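Local coordinates for protein Glp_546_48378_50642 (Giardia intestinalis, PDB 2QVW) that cleaves double-stranded RNA into short interfering duplexes of 21 to 23 base pairs, as the Dicer nuclease of the RNA interference pathway, at residues His8-Val13 against Val48-Gly53; Pro33-Ser38 against Pro268-His273; Arg41-Ala46 against Leu264-Glu269; His94-Phe99 against Gly318-Phe323. One frame throughout, in Å; residues are numbered along the deposited sequence.

Contact 1 of 4, residues His8-Val13 against Val48-Gly53; sequences HCCTVV and VYFEAG
Tyr49 meets Val13 with the rim of its ring: the methyl carbon CG2 of Val13 comes to 3.7 Å from CE2 of Tyr49, in the plane of the phenol, and the two side chains cross at a slant. The backbones belong to two neighbouring antiparallel strands, closed here by Tyr49 N donating to Thr11 O at 3.2 Å. Farther along, the partner chain has left regular strand geometry, yet Cys9 N still reaches Glu51 O at 3.1 Å in an almost straight bond (175° at the hydrogen), although the donor stands above the carbonyl plane. Across this contact the stem of Glu51 packs on Cys9. With chi1 at 52°, CG of Glu51 sits between the backbone N and the carbonyl carbon and lies 3.7 Å from CB of Cys9, an apolar meeting of methylene groups. SG of Cys10 approaches the edge of the Phe50 ring, 4.8 Å from its centroid, while Val12 and Val48 run side by side as a non-hydrogen-bonded pair. Strand 18-25 flanks residues 8-13 on their other side, strand 35-37 continues the sheet beyond Val48, and Ile270 of helix 267-284 covers Cys10, Val48 and Phe50.

Contact 2 of 4, residues Pro33-Ser38 against Pro268-His273; sequences PGFKVS and PEIAKH
The carbonyl O of Pro33 accepts a hydrogen bond from NE2 of His273 at 3.0 Å, joining the approach to strand 35-37 to a helix laid over the sheet. This is alpha-on-beta packing in the N-terminal platform of Dicer, and helix 267-284 is consistent with the connector helix that leads from the PAZ domain to the RNase III region. The donor lies in the carbonyl plane, but the N-H...O angle of 130° is bent, since Pro33 O is tilted away from the plane of the imidazole. Phe35 stacks face to face on that ring and limits its rotation, with centroids 4.4 Å apart and planes at 23°. CD1 of Phe35 lies over the centre of the imidazole, whereas ND1 of His273 falls nearer the rim of the phenyl ring. The two side chains run past one another in opposite directions; a chi1 of -171°, with CG anti to the backbone N, extends the His273 ring from the helix toward Phe35 and Pro33. One turn earlier in the helix, Glu269 OE2 takes a salt bridge from Lys272 NZ, and Arg41 grips the same carboxylate. Past the stack, the phenyl ring reaches the helix backbone edge-on, its CZ 4.2 Å from CA of Ile270.

Contact 3 of 4, residues Arg41-Ala46 against Leu264-Glu269; sequences RGLPAA and LQFLPE
Leu43 leans on the ring of Phe266 along its whole length. Its CB lies 3.8 Å from CZ of Phe266, and CG follows close to the same corner of the ring. A first torsion of 45° sets CG between the backbone N and the carbonyl carbon, and the fork that follows gives each methyl a different task. CD1 lies 3.4 Å from CE2 of Phe266. CD2 rides over the ring as a CH-pi contact, 4.0 Å from the centroid and 14° off the normal, and also touches CB of Gln265. The opposite face of Phe266 receives the methyl of Ala46, 4.2 Å from the centroid, so the phenyl group is held between Leu43 of the loop and Ala46, where strand 46-49 begins; the carbonyl O of Pro44 meets its edge. A charged contact accompanies this packing: Arg41 NH2 forms a salt bridge with Glu269 OE2 at 2.9 Å, the guanidinium and carboxylate planes standing nearly perpendicular at 82°. NH2 sits near both carboxylate oxygens, OE1 meeting the guanidinium at its edge. OE2 also holds Lys272, so two cations share one acid and probably keep it ionised. The loop between strands 35-37 and 46-49 is thereby fastened to the start of helix 267-284; Phe266 also touches Val37 of strand 35-37, while Leu264 and Gln265 pack on helix 60-77.

Contact 4 of 4, residues His94-Phe99 against Gly318-Phe323; sequences HNEYTF and GWRTPF. With MN (manganese (II) ion), chain I.
An edge strand of the six-stranded platform sheet, 320-322, meets here the loop that leads from helix 85-90 to strand 112-117, and Glu96 carries most of the contact. Its CG rests 3.6 Å from CA of Gly318, whose backbone (phi 94°, psi -123°) is of the kind open to glycine; with no side chain on Gly318, CG of Glu96 can lie against that CA. Beyond CG the glutamate is extended and crosses Arg320 at about a right angle. OE2 of Glu96 lies at the edge of the guanidinium, in its plane, but the pairing with NH1 is a long one at 3.8 Å; the firmer partner of this carboxylate is Lys272. Arg320 arrives by a straight chain from CG to NE, which carries its NH2 to 2.7 Å from the carbonyl O of Glu96, an approach whose angle is too poor for a hydrogen bond. Trp319 offers its ring edge to Glu96 OE2 more loosely. At the start of the loop, His94 is exposed and binds a manganese ion through NE2 at 2.4 Å. Strand 35-37 pairs with 320-322 on the inner side, helix 267-284 brings Lys272 against Arg320, and helix 295-306 packs on Thr98, Phe99 and Pro322.

How the contacts relate
All four contacts belong to one layered body, a sheet with helix 267-284 on it. Contacts 2 and 4 have centres about 8 Å apart and meet through Lys272 NZ, 3.0 Å from Glu96 OE2, and through Lys36 O and Thr321 N on adjoining strands. Contacts 2 and 3, with centres about 9 Å apart, share Glu269, so a chain of charges runs from Arg41 through Glu269 and Lys272 to Glu96. The centre of contact 1 lies about 11 Å from that of contact 2, and Phe50 packs against both Phe35 and His273. Contacts 2 and 3 both use helix 267-284, and contacts 1 and 4 adjoin it through Ile270 and Lys272. The manganese-binding acids of the RNase III domains lie away from all four.

Contact 1 of 4, residues His8-Val13 against Val48-Gly53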
loop_
_atom_site.group_PDB
_atom_site.type_symbol
_atom_site.label_atom_id
_atom_site.label_comp_id
_atom_site.label_asym_id
_atom_site.label_seq_id
_atom_site.Cartn_x
_atom_site.Cartn_y
_atom_site.Cartn_z
ATOM N N HIS A 8 -12.652 -15.884 -6.072
ATOM C CA HIS A 8 -11.942 -15.546 -4.844
ATOM C C HIS A 8 -12.175 -16.696 -3.876
ATOM O O HIS A 8 -13.311 -17.102 -3.663
ATOM C CB HIS A 8 -12.499 -14.251 -4.237
ATOM C CG HIS A 8 -12.164 -13.013 -5.012
ATOM N ND1 HIS A 8 -10.877 -12.541 -5.140
ATOM C CD2 HIS A 8 -12.954 -12.132 -5.672
ATOM C CE1 HIS A 8 -10.886 -11.422 -5.845
ATOM N NE2 HIS A 8 -12.135 -11.152 -6.180
ATOM N N CYS A 9 -11.105 -17.225 -3.295
ATOM C CA CYS A 9 -11.227 -18.337 -2.354
ATOM C C CYS A 9 -11.312 -17.870 -0.908
ATOM O O CYS A 9 -10.297 -17.652 -0.248
ATOM C CB CYS A 9 -10.043 -19.298 -2.495
ATOM S SG CYS A 9 -9.999 -20.241 -4.034
ATOM N N CYS A 10 -12.525 -17.718 -0.402
ATOM C CA CYS A 10 -12.679 -17.285 0.972
ATOM C C CYS A 10 -12.332 -18.424 1.912
ATOM O O CYS A 10 -12.307 -19.594 1.519
ATOM C CB CYS A 10 -14.110 -16.811 1.243
ATOM S SG CYS A 10 -14.612 -15.380 0.259
ATOM N N THR A 11 -12.055 -18.051 3.156
ATOM C CA THR A 11 -11.715 -18.986 4.213
ATOM C C THR A 11 -12.092 -18.298 5.513
ATOM O O THR A 11 -11.387 -17.412 5.978
ATOM C CB THR A 11 -10.207 -19.303 4.234
ATOM O OG1 THR A 11 -9.791 -19.768 2.945
ATOM C CG2 THR A 11 -9.911 -20.381 5.250
ATOM N N VAL A 12 -13.232 -18.680 6.065
ATOM C CA VAL A 12 -13.698 -18.112 7.315
ATOM C C VAL A 12 -13.215 -19.044 8.413
ATOM O O VAL A 12 -13.621 -20.210 8.470
ATOM C CB VAL A 12 -15.237 -18.013 7.349
ATOM C CG1 VAL A 12 -15.706 -17.599 8.720
ATOM C CG2 VAL A 12 -15.702 -17.001 6.330
ATOM N N VAL A 13 -12.341 -18.525 9.275
ATOM C CA VAL A 13 -11.781 -19.309 10.365
ATOM C C VAL A 13 -12.284 -18.904 11.742
ATOM O O VAL A 13 -12.521 -17.731 12.013
ATOM C CB VAL A 13 -10.236 -19.203 10.387
ATOM C CG1 VAL A 13 -9.671 -20.075 11.501
ATOM C CG2 VAL A 13 -9.661 -19.612 9.043
ATOM N N VAL A 48 -11.301 -13.702 8.241
ATOM C CA VAL A 48 -11.610 -14.005 6.848
ATOM C C VAL A 48 -10.430 -13.698 5.938
ATOM O O VAL A 48 -9.915 -12.579 5.927
ATOM C CB VAL A 48 -12.793 -13.183 6.350
ATOM C CG1 VAL A 48 -13.106 -13.561 4.910
ATOM C CG2 VAL A 48 -13.995 -13.401 7.254
ATOM N N TYR A 49 -10.017 -14.687 5.155
ATOM C CA TYR A 49 -8.887 -14.509 4.254
ATOM C C TYR A 49 -9.333 -14.645 2.810
ATOM O O TYR A 49 -10.166 -15.493 2.494
ATOM C CB TYR A 49 -7.823 -15.559 4.557
ATOM C CG TYR A 49 -7.418 -15.611 6.014
ATOM C CD1 TYR A 49 -6.445 -14.760 6.523
ATOM C CD2 TYR A 49 -8.016 -16.516 6.887
ATOM C CE1 TYR A 49 -6.074 -14.813 7.863
ATOM C CE2 TYR A 49 -7.654 -16.578 8.224
ATOM C CZ TYR A 49 -6.685 -15.728 8.709
ATOM O OH TYR A 49 -6.332 -15.804 10.036
ATOM N N PHE A 50 -8.773 -13.814 1.936
ATOM C CA PHE A 50 -9.114 -13.857 0.518
ATOM C C PHE A 50 -7.875 -14.208 -0.280
ATOM O O PHE A 50 -6.762 -14.126 0.233
ATOM C CB PHE A 50 -9.636 -12.499 0.037
ATOM C CG PHE A 50 -10.822 -11.999 0.796
ATOM C CD1 PHE A 50 -12.057 -12.609 0.664
ATOM C CD2 PHE A 50 -10.693 -10.923 1.659
ATOM C CE1 PHE A 50 -13.146 -12.163 1.379
ATOM C CE2 PHE A 50 -11.776 -10.469 2.379
ATOM C CZ PHE A 50 -13.011 -11.093 2.238
ATOM N N GLU A 51 -8.079 -14.586 -1.539
ATOM C CA GLU A 51 -6.984 -14.937 -2.439
ATOM C C GLU A 51 -7.510 -15.231 -3.834
ATOM O O GLU A 51 -8.237 -16.205 -4.046
ATOM C CB GLU A 51 -6.227 -16.140 -1.901
ATOM C CG GLU A 51 -7.118 -17.288 -1.570
ATOM C CD GLU A 51 -6.509 -18.185 -0.524
ATOM O OE1 GLU A 51 -5.433 -18.757 -0.791
ATOM O OE2 GLU A 51 -7.101 -18.314 0.569
ATOM N N ALA A 52 -7.127 -14.373 -4.778
ATOM C CA ALA A 52 -7.534 -14.476 -6.177
ATOM C C ALA A 52 -7.644 -15.900 -6.712
ATOM O O ALA A 52 -6.928 -16.801 -6.286
ATOM C CB ALA A 52 -6.578 -13.667 -7.050
ATOM N N GLY A 53 -8.550 -16.085 -7.663
ATOM C CA GLY A 53 -8.751 -17.390 -8.255
ATOM C C GLY A 53 -8.801 -17.256 -9.761
ATOM O O GLY A 53 -8.269 -16.292 -10.302
#

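Contact 2 of 4, residues Pro33-Ser38 against Pro268-His273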
loop_
_atom_site.group_PDB
_atom_site.type_symbol
_atom_site.label_atom_id
_atom_site.label_comp_id
_atom_site.label_asym_id
_atom_site.label_seq_id
_atom_site.Cartn_x
_atom_site.Cartn_y
_atom_site.Cartn_z
ATOM N N PRO A 33 -8.127 -7.607 0.656
ATOM C CA PRO A 33 -7.473 -7.681 1.966
ATOM C C PRO A 33 -8.331 -8.416 3.002
ATOM O O PRO A 33 -9.485 -8.059 3.231
ATOM C CB PRO A 33 -7.259 -6.211 2.319
ATOM C CG PRO A 33 -8.457 -5.560 1.705
ATOM C CD PRO A 33 -8.511 -6.220 0.342
ATOM N N GLY A 34 -7.760 -9.447 3.620
ATOM C CA GLY A 34 -8.501 -10.191 4.616
ATOM C C GLY A 34 -8.880 -9.266 5.748
ATOM O O GLY A 34 -8.613 -8.068 5.694
ATOM N N PHE A 35 -9.518 -9.812 6.773
ATOM C CA PHE A 35 -9.911 -9.017 7.927
ATOM C C PHE A 35 -10.493 -9.939 8.979
ATOM O O PHE A 35 -11.041 -10.980 8.648
ATOM C CB PHE A 35 -10.946 -7.966 7.534
ATOM C CG PHE A 35 -12.259 -8.539 7.121
ATOM C CD1 PHE A 35 -12.446 -9.044 5.841
ATOM C CD2 PHE A 35 -13.310 -8.585 8.017
ATOM C CE1 PHE A 35 -13.670 -9.585 5.459
ATOM C CE2 PHE A 35 -14.539 -9.122 7.647
ATOM C CZ PHE A 35 -14.718 -9.624 6.365
ATOM N N LYS A 36 -10.342 -9.603 10.250
ATOM C CA LYS A 36 -10.918 -10.467 11.258
ATOM C C LYS A 36 -12.104 -9.754 11.862
ATOM O O LYS A 36 -12.177 -8.531 11.817
ATOM C CB LYS A 36 -9.874 -10.864 12.311
ATOM C CG LYS A 36 -8.983 -9.761 12.828
ATOM C CD LYS A 36 -7.848 -10.349 13.660
ATOM C CE LYS A 36 -7.097 -9.262 14.419
ATOM N NZ LYS A 36 -6.430 -8.271 13.524
ATOM N N VAL A 37 -13.050 -10.533 12.379
ATOM C CA VAL A 37 -14.269 -10.006 12.986
ATOM C C VAL A 37 -14.356 -10.341 14.472
ATOM O O VAL A 37 -14.273 -11.496 14.867
ATOM C CB VAL A 37 -15.532 -10.565 12.293
ATOM C CG1 VAL A 37 -15.896 -9.725 11.085
ATOM C CG2 VAL A 37 -15.275 -11.986 11.856
ATOM N N SER A 38 -14.535 -9.307 15.285
ATOM C CA SER A 38 -14.635 -9.444 16.728
ATOM C C SER A 38 -15.804 -10.323 17.188
ATOM O O SER A 38 -16.640 -10.761 16.395
ATOM C CB SER A 38 -14.757 -8.061 17.354
ATOM O OG SER A 38 -15.825 -7.358 16.765
ATOM N N PRO A 268 -22.576 -11.828 5.357
ATOM C CA PRO A 268 -23.113 -10.487 5.150
ATOM C C PRO A 268 -21.922 -9.526 5.246
ATOM O O PRO A 268 -21.799 -8.573 4.464
ATOM C CB PRO A 268 -24.081 -10.334 6.315
ATOM C CG PRO A 268 -24.542 -11.733 6.552
ATOM C CD PRO A 268 -23.267 -12.503 6.469
ATOM N N GLU A 269 -21.039 -9.823 6.206
ATOM C CA GLU A 269 -19.832 -9.049 6.482
ATOM C C GLU A 269 -18.846 -9.072 5.320
ATOM O O GLU A 269 -18.218 -8.046 5.042
ATOM C CB GLU A 269 -19.138 -9.572 7.734
ATOM C CG GLU A 269 -20.039 -9.728 8.954
ATOM C CD GLU A 269 -20.625 -8.420 9.447
ATOM O OE1 GLU A 269 -19.853 -7.469 9.690
ATOM O OE2 GLU A 269 -21.864 -8.353 9.602
ATOM N N ILE A 270 -18.677 -10.217 4.649
ATOM C CA ILE A 270 -17.759 -10.238 3.513
ATOM C C ILE A 270 -18.350 -9.335 2.447
ATOM O O ILE A 270 -17.630 -8.604 1.758
ATOM C CB ILE A 270 -17.572 -11.629 2.908
ATOM C CG1 ILE A 270 -16.894 -12.552 3.918
ATOM C CG2 ILE A 270 -16.721 -11.526 1.642
ATOM C CD1 ILE A 270 -16.560 -13.911 3.342
ATOM N N ALA A 271 -19.671 -9.394 2.313
ATOM C CA ALA A 271 -20.360 -8.546 1.348
ATOM C C ALA A 271 -20.105 -7.101 1.768
ATOM O O ALA A 271 -19.618 -6.296 0.964
ATOM C CB ALA A 271 -21.849 -8.836 1.355
ATOM N N LYS A 272 -20.434 -6.793 3.028
ATOM C CA LYS A 272 -20.237 -5.466 3.610
ATOM C C LYS A 272 -18.822 -4.992 3.324
ATOM O O LYS A 272 -18.583 -3.817 3.055
ATOM C CB LYS A 272 -20.408 -5.506 5.128
ATOM C CG LYS A 272 -21.787 -5.872 5.656
ATOM C CD LYS A 272 -21.770 -5.787 7.191
ATOM C CE LYS A 272 -23.110 -6.120 7.808
ATOM N NZ LYS A 272 -23.048 -6.008 9.279
ATOM N N HIS A 273 -17.881 -5.925 3.404
ATOM C CA HIS A 273 -16.489 -5.615 3.160
ATOM C C HIS A 273 -16.351 -5.043 1.767
ATOM O O HIS A 273 -15.809 -3.956 1.574
ATOM C CB HIS A 273 -15.657 -6.877 3.288
ATOM C CG HIS A 273 -14.183 -6.628 3.272
ATOM N ND1 HIS A 273 -13.561 -5.784 4.164
ATOM C CD2 HIS A 273 -13.204 -7.128 2.483
ATOM C CE1 HIS A 273 -12.263 -5.775 3.925
ATOM N NE2 HIS A 273 -12.020 -6.583 2.909
#

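Contact 3 of 4, residues Arg41-Ala46 against Leu264-Glu269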
loop_
_atom_site.group_PDB
_atom_site.type_symbol
_atom_site.label_atom_id
_atom_site.label_comp_id
_atom_site.label_asym_id
_atom_site.label_seq_id
_atom_site.Cartn_x
_atom_site.Cartn_y
_atom_site.Cartn_z
ATOM N N ARG A 41 -22.771 -10.108 18.284
ATOM C CA ARG A 41 -24.070 -10.466 17.693
ATOM C C ARG A 41 -24.443 -11.947 17.632
ATOM O O ARG A 41 -24.978 -12.407 16.632
ATOM C CB ARG A 41 -24.199 -9.879 16.279
ATOM C CG ARG A 41 -23.835 -8.410 16.152
ATOM C CD ARG A 41 -22.387 -8.284 15.759
ATOM N NE ARG A 41 -22.205 -7.836 14.383
ATOM C CZ ARG A 41 -21.260 -8.301 13.570
ATOM N NH1 ARG A 41 -20.411 -9.234 13.996
ATOM N NH2 ARG A 41 -21.161 -7.834 12.330
ATOM N N GLY A 42 -24.183 -12.687 18.699
ATOM C CA GLY A 42 -24.518 -14.093 18.691
ATOM C C GLY A 42 -23.380 -14.949 18.187
ATOM O O GLY A 42 -23.178 -16.059 18.676
ATOM N N LEU A 43 -22.644 -14.452 17.195
ATOM C CA LEU A 43 -21.497 -15.186 16.651
ATOM C C LEU A 43 -20.175 -14.579 17.168
ATOM O O LEU A 43 -20.035 -13.365 17.249
ATOM C CB LEU A 43 -21.555 -15.192 15.125
ATOM C CG LEU A 43 -21.895 -13.869 14.449
ATOM C CD1 LEU A 43 -20.735 -12.885 14.598
ATOM C CD2 LEU A 43 -22.185 -14.131 12.994
ATOM N N PRO A 44 -19.195 -15.436 17.513
ATOM C CA PRO A 44 -17.853 -15.182 18.050
ATOM C C PRO A 44 -16.774 -14.729 17.078
ATOM O O PRO A 44 -16.865 -14.964 15.874
ATOM C CB PRO A 44 -17.498 -16.519 18.652
ATOM C CG PRO A 44 -17.951 -17.435 17.545
ATOM C CD PRO A 44 -19.321 -16.866 17.164
ATOM N N ALA A 45 -15.730 -14.116 17.632
ATOM C CA ALA A 45 -14.602 -13.619 16.855
ATOM C C ALA A 45 -14.126 -14.652 15.835
ATOM O O ALA A 45 -14.090 -15.840 16.117
ATOM C CB ALA A 45 -13.457 -13.239 17.790
ATOM N N ALA A 46 -13.760 -14.177 14.651
ATOM C CA ALA A 46 -13.283 -15.009 13.547
ATOM C C ALA A 46 -12.404 -14.190 12.599
ATOM O O ALA A 46 -12.237 -12.984 12.771
ATOM C CB ALA A 46 -14.460 -15.567 12.784
ATOM N N LEU A 264 -21.207 -19.256 7.664
ATOM C CA LEU A 264 -22.094 -18.537 6.760
ATOM C C LEU A 264 -22.693 -17.309 7.412
ATOM O O LEU A 264 -23.262 -16.458 6.744
ATOM C CB LEU A 264 -23.201 -19.489 6.285
ATOM C CG LEU A 264 -24.638 -18.996 6.137
ATOM C CD1 LEU A 264 -24.873 -18.506 4.730
ATOM C CD2 LEU A 264 -25.585 -20.136 6.468
ATOM N N GLN A 265 -22.577 -17.217 8.723
ATOM C CA GLN A 265 -23.111 -16.057 9.410
ATOM C C GLN A 265 -22.146 -14.878 9.217
ATOM O O GLN A 265 -22.425 -13.751 9.601
ATOM C CB GLN A 265 -23.275 -16.370 10.893
ATOM C CG GLN A 265 -24.127 -17.593 11.192
ATOM C CD GLN A 265 -25.491 -17.512 10.561
ATOM O OE1 GLN A 265 -26.202 -16.515 10.707
ATOM N NE2 GLN A 265 -25.874 -18.565 9.858
ATOM N N PHE A 266 -21.004 -15.152 8.602
ATOM C CA PHE A 266 -20.013 -14.119 8.364
ATOM C C PHE A 266 -19.913 -13.764 6.896
ATOM O O PHE A 266 -18.855 -13.363 6.432
ATOM C CB PHE A 266 -18.639 -14.567 8.849
ATOM C CG PHE A 266 -18.543 -14.746 10.334
ATOM C CD1 PHE A 266 -18.689 -16.008 10.911
ATOM C CD2 PHE A 266 -18.301 -13.656 11.159
ATOM C CE1 PHE A 266 -18.594 -16.183 12.292
ATOM C CE2 PHE A 266 -18.204 -13.817 12.535
ATOM C CZ PHE A 266 -18.352 -15.086 13.105
ATOM N N LEU A 267 -21.001 -13.936 6.156
ATOM C CA LEU A 267 -20.987 -13.592 4.745
ATOM C C LEU A 267 -21.572 -12.204 4.544
ATOM O O LEU A 267 -21.140 -11.462 3.654
ATOM C CB LEU A 267 -21.757 -14.617 3.915
ATOM C CG LEU A 267 -21.058 -15.956 3.722
ATOM C CD1 LEU A 267 -21.829 -16.762 2.704
ATOM C CD2 LEU A 267 -19.628 -15.745 3.259
ATOM N N PRO A 268 -22.576 -11.828 5.357
ATOM C CA PRO A 268 -23.113 -10.487 5.150
ATOM C C PRO A 268 -21.922 -9.526 5.246
ATOM O O PRO A 268 -21.799 -8.573 4.464
ATOM C CB PRO A 268 -24.081 -10.334 6.315
ATOM C CG PRO A 268 -24.542 -11.733 6.552
ATOM C CD PRO A 268 -23.267 -12.503 6.469
ATOM N N GLU A 269 -21.039 -9.823 6.206
ATOM C CA GLU A 269 -19.832 -9.049 6.482
ATOM C C GLU A 269 -18.846 -9.072 5.320
ATOM O O GLU A 269 -18.218 -8.046 5.042
ATOM C CB GLU A 269 -19.138 -9.572 7.734
ATOM C CG GLU A 269 -20.039 -9.728 8.954
ATOM C CD GLU A 269 -20.625 -8.420 9.447
ATOM O OE1 GLU A 269 -19.853 -7.469 9.690
ATOM O OE2 GLU A 269 -21.864 -8.353 9.602
#

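Contact 4 of 4, residues His94-Phe99 against Gly318-Phe323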
loop_
_atom_site.group_PDB
_atom_site.type_symbol
_atom_site.label_atom_id
_atom_site.label_comp_id
_atom_site.label_asym_id
_atom_site.label_seq_id
_atom_site.Cartn_x
_atom_site.Cartn_y
_atom_site.Cartn_z
ATOM N N HIS A 94 -23.955 3.962 8.351
ATOM C CA HIS A 94 -22.682 4.648 8.126
ATOM C C HIS A 94 -21.555 4.309 9.097
ATOM O O HIS A 94 -20.403 4.198 8.689
ATOM C CB HIS A 94 -22.903 6.164 8.123
ATOM C CG HIS A 94 -23.800 6.642 7.025
ATOM N ND1 HIS A 94 -24.066 7.978 6.812
ATOM C CD2 HIS A 94 -24.489 5.963 6.078
ATOM C CE1 HIS A 94 -24.877 8.101 5.778
ATOM N NE2 HIS A 94 -25.149 6.893 5.315
ATOM N N ASN A 95 -21.892 4.150 10.374
ATOM C CA ASN A 95 -20.908 3.848 11.414
ATOM C C ASN A 95 -20.085 2.591 11.154
ATOM O O ASN A 95 -19.085 2.338 11.823
ATOM C CB ASN A 95 -21.608 3.700 12.763
ATOM C CG ASN A 95 -22.565 2.538 12.791
ATOM O OD1 ASN A 95 -23.573 2.540 12.089
ATOM N ND2 ASN A 95 -22.251 1.528 13.592
ATOM N N GLU A 96 -20.514 1.802 10.181
ATOM C CA GLU A 96 -19.822 0.571 9.861
ATOM C C GLU A 96 -18.892 0.632 8.659
ATOM O O GLU A 96 -18.531 -0.403 8.103
ATOM C CB GLU A 96 -20.829 -0.544 9.654
ATOM C CG GLU A 96 -21.041 -1.380 10.869
ATOM C CD GLU A 96 -22.011 -2.486 10.613
ATOM O OE1 GLU A 96 -23.219 -2.191 10.536
ATOM O OE2 GLU A 96 -21.565 -3.643 10.471
ATOM N N TYR A 97 -18.510 1.838 8.253
ATOM C CA TYR A 97 -17.593 1.999 7.133
ATOM C C TYR A 97 -16.238 2.407 7.709
ATOM O O TYR A 97 -16.148 2.824 8.867
ATOM C CB TYR A 97 -18.089 3.072 6.156
ATOM C CG TYR A 97 -19.362 2.729 5.406
ATOM C CD1 TYR A 97 -20.594 2.707 6.056
ATOM C CD2 TYR A 97 -19.331 2.420 4.049
ATOM C CE1 TYR A 97 -21.765 2.384 5.373
ATOM C CE2 TYR A 97 -20.492 2.094 3.354
ATOM C CZ TYR A 97 -21.709 2.074 4.017
ATOM O OH TYR A 97 -22.864 1.720 3.333
ATOM N N THR A 98 -15.190 2.285 6.903
ATOM C CA THR A 98 -13.852 2.640 7.347
ATOM C C THR A 98 -13.725 4.158 7.436
ATOM O O THR A 98 -12.875 4.685 8.159
ATOM C CB THR A 98 -12.796 2.098 6.388
ATOM O OG1 THR A 98 -12.990 0.688 6.227
ATOM C CG2 THR A 98 -11.403 2.355 6.938
ATOM N N PHE A 99 -14.575 4.852 6.691
ATOM C CA PHE A 99 -14.590 6.298 6.701
ATOM C C PHE A 99 -16.033 6.746 6.758
ATOM O O PHE A 99 -16.559 7.265 5.785
ATOM C CB PHE A 99 -13.919 6.828 5.447
ATOM C CG PHE A 99 -12.496 6.389 5.306
ATOM C CD1 PHE A 99 -11.500 6.935 6.110
ATOM C CD2 PHE A 99 -12.154 5.391 4.400
ATOM C CE1 PHE A 99 -10.183 6.485 6.013
ATOM C CE2 PHE A 99 -10.848 4.937 4.297
ATOM C CZ PHE A 99 -9.862 5.482 5.101
ATOM N N GLY A 318 -16.780 -1.381 11.664
ATOM C CA GLY A 318 -17.826 -2.233 12.187
ATOM C C GLY A 318 -17.165 -3.172 13.167
ATOM O O GLY A 318 -16.521 -2.714 14.111
ATOM N N TRP A 319 -17.306 -4.476 12.947
ATOM C CA TRP A 319 -16.698 -5.465 13.833
ATOM C C TRP A 319 -15.443 -5.976 13.169
ATOM O O TRP A 319 -14.572 -6.563 13.808
ATOM C CB TRP A 319 -17.646 -6.637 14.077
ATOM C CG TRP A 319 -18.938 -6.244 14.728
ATOM C CD1 TRP A 319 -19.950 -5.512 14.171
ATOM C CD2 TRP A 319 -19.348 -6.537 16.070
ATOM N NE1 TRP A 319 -20.966 -5.333 15.083
ATOM C CE2 TRP A 319 -20.621 -5.951 16.257
ATOM C CE3 TRP A 319 -18.767 -7.238 17.131
ATOM C CZ2 TRP A 319 -21.318 -6.045 17.468
ATOM C CZ3 TRP A 319 -19.462 -7.331 18.333
ATOM C CH2 TRP A 319 -20.724 -6.739 18.489
ATOM N N ARG A 320 -15.357 -5.723 11.871
ATOM C CA ARG A 320 -14.227 -6.164 11.068
ATOM C C ARG A 320 -13.028 -5.215 11.036
ATOM O O ARG A 320 -13.176 -3.993 11.113
ATOM C CB ARG A 320 -14.718 -6.423 9.650
ATOM C CG ARG A 320 -15.547 -5.297 9.096
ATOM C CD ARG A 320 -15.948 -5.562 7.661
ATOM N NE ARG A 320 -16.621 -4.394 7.115
ATOM C CZ ARG A 320 -17.820 -3.990 7.512
ATOM N NH1 ARG A 320 -18.470 -4.673 8.448
ATOM N NH2 ARG A 320 -18.355 -2.894 6.995
ATOM N N THR A 321 -11.841 -5.799 10.911
ATOM C CA THR A 321 -10.602 -5.040 10.855
ATOM C C THR A 321 -9.694 -5.671 9.820
ATOM O O THR A 321 -9.178 -6.759 10.031
ATOM C CB THR A 321 -9.889 -5.056 12.201
ATOM O OG1 THR A 321 -10.685 -4.363 13.167
ATOM C CG2 THR A 321 -8.548 -4.377 12.100
ATOM N N PRO A 322 -9.488 -4.983 8.683
ATOM C CA PRO A 322 -8.658 -5.391 7.540
ATOM C C PRO A 322 -7.166 -5.419 7.849
ATOM O O PRO A 322 -6.638 -4.508 8.488
ATOM C CB PRO A 322 -8.980 -4.337 6.476
ATOM C CG PRO A 322 -10.298 -3.755 6.919
ATOM C CD PRO A 322 -10.132 -3.691 8.408
ATOM N N PHE A 323 -6.479 -6.458 7.394
ATOM C CA PHE A 323 -5.048 -6.547 7.630
ATOM C C PHE A 323 -4.304 -6.739 6.323
ATOM O O PHE A 323 -4.767 -7.442 5.421
ATOM C CB PHE A 323 -4.720 -7.689 8.592
ATOM C CG PHE A 323 -5.337 -9.011 8.217
ATOM C CD1 PHE A 323 -6.567 -9.395 8.743
ATOM C CD2 PHE A 323 -4.682 -9.880 7.358
ATOM C CE1 PHE A 323 -7.133 -10.630 8.419
ATOM C CE2 PHE A 323 -5.242 -11.114 7.029
ATOM C CZ PHE A 323 -6.469 -11.489 7.561
HETATM MN MN MN I . -27.272 6.136 4.498
#